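Periplasmic binding protein (PDB 4PAG) probably serves as the periplasmic solute-binding component of an ABC transporter and can hold a histidine in its ligand pocket. Local coordinates at residues P90-P99 against I112-D122. Residues are numbered along the deposited sequence; the frame is centred on the assembly and turned at random.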
loop_
_atom_site.group_PDB
_atom_site.type_symbol
_atom_site.label_atom_id
_atom_site.label_comp_id
_atom_site.label_asym_id
_atom_site.label_seq_id
_atom_site.Cartn_x
_atom_site.Cartn_y
_atom_site.Cartn_z
ATOM N N PRO A 90 -14.693 16.007 11.745
ATOM C CA PRO A 90 -13.405 15.515 12.214
ATOM C C PRO A 90 -12.597 16.678 12.785
ATOM O O PRO A 90 -12.699 17.791 12.270
ATOM C CB PRO A 90 -12.755 14.976 10.941
ATOM C CG PRO A 90 -13.337 15.797 9.848
ATOM C CD PRO A 90 -14.740 16.140 10.278
ATOM N N ASP A 91 -11.826 16.435 13.846
ATOM C CA ASP A 91 -10.918 17.466 14.392
ATOM C C ASP A 91 -9.828 17.834 13.383
ATOM O O ASP A 91 -9.355 18.969 13.340
ATOM C CB ASP A 91 -10.260 16.987 15.690
ATOM C CG ASP A 91 -11.272 16.662 16.781
ATOM O OD1 ASP A 91 -12.253 17.414 16.921
ATOM O OD2 ASP A 91 -11.088 15.653 17.500
ATOM N N VAL A 92 -9.418 16.858 12.582
ATOM C CA VAL A 92 -8.392 17.079 11.572
ATOM C C VAL A 92 -8.577 16.067 10.437
ATOM O O VAL A 92 -9.127 14.982 10.651
ATOM C CB VAL A 92 -6.977 16.990 12.197
ATOM C CG1 VAL A 92 -6.669 15.572 12.655
ATOM C CG2 VAL A 92 -5.913 17.495 11.233
ATOM N N ILE A 93 -8.158 16.455 9.235
ATOM C CA ILE A 93 -8.137 15.567 8.074
ATOM C C ILE A 93 -6.674 15.354 7.690
ATOM O O ILE A 93 -5.903 16.304 7.622
ATOM C CB ILE A 93 -8.903 16.175 6.880
ATOM C CG1 ILE A 93 -10.383 16.353 7.237
ATOM C CG2 ILE A 93 -8.755 15.301 5.633
ATOM C CD1 ILE A 93 -11.176 17.121 6.203
ATOM N N ILE A 94 -6.296 14.102 7.475
ATOM C CA ILE A 94 -4.962 13.764 7.039
ATOM C C ILE A 94 -5.052 13.383 5.568
ATOM O O ILE A 94 -5.833 12.508 5.204
ATOM C CB ILE A 94 -4.385 12.577 7.835
ATOM C CG1 ILE A 94 -4.483 12.811 9.352
ATOM C CG2 ILE A 94 -2.948 12.326 7.425
ATOM C CD1 ILE A 94 -3.717 14.012 9.867
ATOM N N THR A 95 -4.261 14.041 4.725
ATOM C CA THR A 95 -4.299 13.784 3.290
ATOM C C THR A 95 -3.020 13.163 2.738
ATOM O O THR A 95 -1.965 13.161 3.382
ATOM C CB THR A 95 -4.628 15.055 2.482
ATOM O OG1 THR A 95 -3.482 15.908 2.407
ATOM C CG2 THR A 95 -5.777 15.809 3.107
ATOM N N TRP A 96 -3.151 12.641 1.521
ATOM C CA TRP A 96 -2.063 12.008 0.783
ATOM C C TRP A 96 -1.332 13.076 -0.048
ATOM O O TRP A 96 -1.908 13.665 -0.951
ATOM C CB TRP A 96 -2.691 10.912 -0.082
ATOM C CG TRP A 96 -1.800 10.065 -0.919
ATOM C CD1 TRP A 96 -0.438 10.074 -0.979
ATOM C CD2 TRP A 96 -2.236 9.029 -1.799
ATOM N NE1 TRP A 96 -0.002 9.121 -1.871
ATOM C CE2 TRP A 96 -1.089 8.470 -2.391
ATOM C CE3 TRP A 96 -3.493 8.545 -2.172
ATOM C CZ2 TRP A 96 -1.159 7.431 -3.320
ATOM C CZ3 TRP A 96 -3.564 7.509 -3.092
ATOM C CH2 TRP A 96 -2.403 6.971 -3.661
ATOM N N ASP A 97 -0.072 13.342 0.300
ATOM C CA ASP A 97 0.738 14.367 -0.367
ATOM C C ASP A 97 1.406 13.774 -1.603
ATOM O O ASP A 97 2.527 13.268 -1.521
ATOM C CB ASP A 97 1.803 14.912 0.601
ATOM C CG ASP A 97 2.697 15.980 -0.020
ATOM O OD1 ASP A 97 2.489 16.363 -1.190
ATOM O OD2 ASP A 97 3.618 16.446 0.688
ATOM N N THR A 98 0.720 13.836 -2.741
ATOM C CA THR A 98 1.278 13.326 -4.000
ATOM C C THR A 98 0.806 14.243 -5.143
ATOM O O THR A 98 -0.346 14.709 -5.124
ATOM C CB THR A 98 0.905 11.834 -4.205
ATOM O OG1 THR A 98 1.677 11.260 -5.277
ATOM C CG2 THR A 98 -0.582 11.657 -4.476
ATOM N N PRO A 99 1.699 14.544 -6.111
ATOM C CA PRO A 99 1.419 15.617 -7.078
ATOM C C PRO A 99 0.158 15.447 -7.910
ATOM O O PRO A 99 -0.508 16.430 -8.183
ATOM C CB PRO A 99 2.657 15.648 -7.987
ATOM C CG PRO A 99 3.624 14.664 -7.446
ATOM C CD PRO A 99 3.104 14.101 -6.159
ATOM N N ILE A 112 -14.313 22.932 2.443
ATOM C CA ILE A 112 -14.698 22.262 3.689
ATOM C C ILE A 112 -14.347 23.075 4.929
ATOM O O ILE A 112 -15.118 23.093 5.889
ATOM C CB ILE A 112 -14.024 20.866 3.794
ATOM C CG1 ILE A 112 -14.619 19.907 2.763
ATOM C CG2 ILE A 112 -14.166 20.271 5.189
ATOM C CD1 ILE A 112 -16.124 19.759 2.838
ATOM N N SER A 113 -13.179 23.713 4.921
ATOM C CA SER A 113 -12.730 24.547 6.042
ATOM C C SER A 113 -12.580 23.750 7.353
ATOM O O SER A 113 -13.016 24.187 8.414
ATOM C CB SER A 113 -13.666 25.764 6.206
ATOM O OG SER A 113 -13.448 26.450 7.424
ATOM N N ILE A 114 -11.972 22.568 7.246
ATOM C CA ILE A 114 -11.543 21.766 8.400
ATOM C C ILE A 114 -10.013 21.734 8.349
ATOM O O ILE A 114 -9.455 21.627 7.262
ATOM C CB ILE A 114 -12.081 20.315 8.318
ATOM C CG1 ILE A 114 -13.616 20.282 8.421
ATOM C CG2 ILE A 114 -11.464 19.431 9.405
ATOM C CD1 ILE A 114 -14.157 20.384 9.829
ATOM N N PRO A 115 -9.328 21.836 9.506
ATOM C CA PRO A 115 -7.863 21.714 9.524
ATOM C C PRO A 115 -7.362 20.454 8.807
ATOM O O PRO A 115 -7.909 19.375 9.019
ATOM C CB PRO A 115 -7.547 21.623 11.018
ATOM C CG PRO A 115 -8.638 22.402 11.666
ATOM C CD PRO A 115 -9.865 22.115 10.851
ATOM N N ALA A 116 -6.338 20.585 7.968
ATOM C CA ALA A 116 -5.841 19.424 7.228
ATOM C C ALA A 116 -4.320 19.399 7.100
ATOM O O ALA A 116 -3.684 20.427 6.832
ATOM C CB ALA A 116 -6.496 19.352 5.858
ATOM N N LEU A 117 -3.754 18.213 7.310
ATOM C CA LEU A 117 -2.327 17.974 7.162
ATOM C C LEU A 117 -2.149 17.024 6.009
ATOM O O LEU A 117 -3.081 16.308 5.649
ATOM C CB LEU A 117 -1.760 17.332 8.421
ATOM C CG LEU A 117 -2.175 17.990 9.741
ATOM C CD1 LEU A 117 -1.591 17.242 10.926
ATOM C CD2 LEU A 117 -1.758 19.449 9.763
ATOM N N LYS A 118 -0.957 17.005 5.433
ATOM C CA LYS A 118 -0.656 16.048 4.385
ATOM C C LYS A 118 0.642 15.321 4.685
ATOM O O LYS A 118 1.557 15.886 5.288
ATOM C CB LYS A 118 -0.624 16.731 3.014
ATOM C CG LYS A 118 0.489 17.739 2.768
ATOM C CD LYS A 118 0.256 18.371 1.402
ATOM C CE LYS A 118 1.499 19.009 0.817
ATOM N NZ LYS A 118 1.654 20.416 1.247
ATOM N N VAL A 119 0.707 14.060 4.266
ATOM C CA VAL A 119 1.878 13.232 4.511
ATOM C C VAL A 119 2.380 12.620 3.207
ATOM O O VAL A 119 1.591 12.210 2.351
ATOM C CB VAL A 119 1.595 12.134 5.562
ATOM C CG1 VAL A 119 1.170 12.769 6.881
ATOM C CG2 VAL A 119 0.533 11.158 5.083
ATOM N N ASN A 120 3.699 12.578 3.070
ATOM C CA ASN A 120 4.346 12.104 1.862
ATOM C C ASN A 120 4.775 10.646 2.020
ATOM O O ASN A 120 5.776 10.355 2.669
ATOM C CB ASN A 120 5.546 12.995 1.537
ATOM C CG ASN A 120 6.140 12.696 0.177
ATOM O OD1 ASN A 120 5.890 11.646 -0.406
ATOM N ND2 ASN A 120 6.929 13.621 -0.334
ATOM N N ILE A 121 4.030 9.742 1.400
ATOM C CA ILE A 121 4.252 8.302 1.584
ATOM C C ILE A 121 4.658 7.569 0.307
ATOM O O ILE A 121 4.687 6.338 0.278
ATOM C CB ILE A 121 2.992 7.624 2.148
ATOM C CG1 ILE A 121 1.764 8.000 1.313
ATOM C CG2 ILE A 121 2.800 8.031 3.594
ATOM C CD1 ILE A 121 0.603 7.046 1.458
ATOM N N ASP A 122 4.977 8.308 -0.745
ATOM C CA ASP A 122 5.272 7.673 -2.024
ATOM C C ASP A 122 6.546 6.825 -1.959
ATOM O O ASP A 122 6.568 5.694 -2.446
ATOM C CB ASP A 122 5.333 8.714 -3.132
ATOM C CG ASP A 122 3.942 9.207 -3.549
ATOM O OD1 ASP A 122 2.903 8.669 -3.078
ATOM O OD2 ASP A 122 3.886 10.138 -4.360
HETATM O O HOH W 1 2.927 10.692 -0.945
HETATM O O HOH W 2 4.030 16.368 3.495
#
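Asp122 grips both Trp96 and Thr98 through its carboxylate. Atom OD1 accepts Trp96 NE1 at 3.2 Å, in an almost straight bond (167° at the hydrogen) that lies close to the indole plane, while that plane stands 83° to the carboxylate. Thr98 OG1 donates to the syn lone pair of Asp122 OD2 at 2.6 Å. Ile121 CD1 lies over one face of the indole, 4.2 Å from the centroid of the Trp96 five-membered ring, a CH-pi contact; Thr98 CG2 sits near the rim of the other. Trp96 closes a parallel ladder running from Ile93–Ala116 to Trp96–Val119, within a beta-alpha-beta unit connected by helix 99-112; strand 92-96 is central in its three-stranded sheet, with strand 23-25 on its other side. Ile93 N donates to Pro115 O and Leu117 N to Ile93 O, both at 2.9 Å, and Asp97 N to Val119 O continues the series past the strand end. From the Thr95–Lys118 rung, Lys118 CB sits 3.0 Å from Thr95 OG1, CG and CD run along Asp97 CB and CG, and CE comes 3.3 Å from Asp97 OD2. A bend at chi4 (-88°) turns NZ to a hydrogen bond with Val9 O; Lys118 NZ stays 4.5 Å from Asp97 OD2, beyond a salt bridge. Asp97 OD1 instead takes Asn102 ND2.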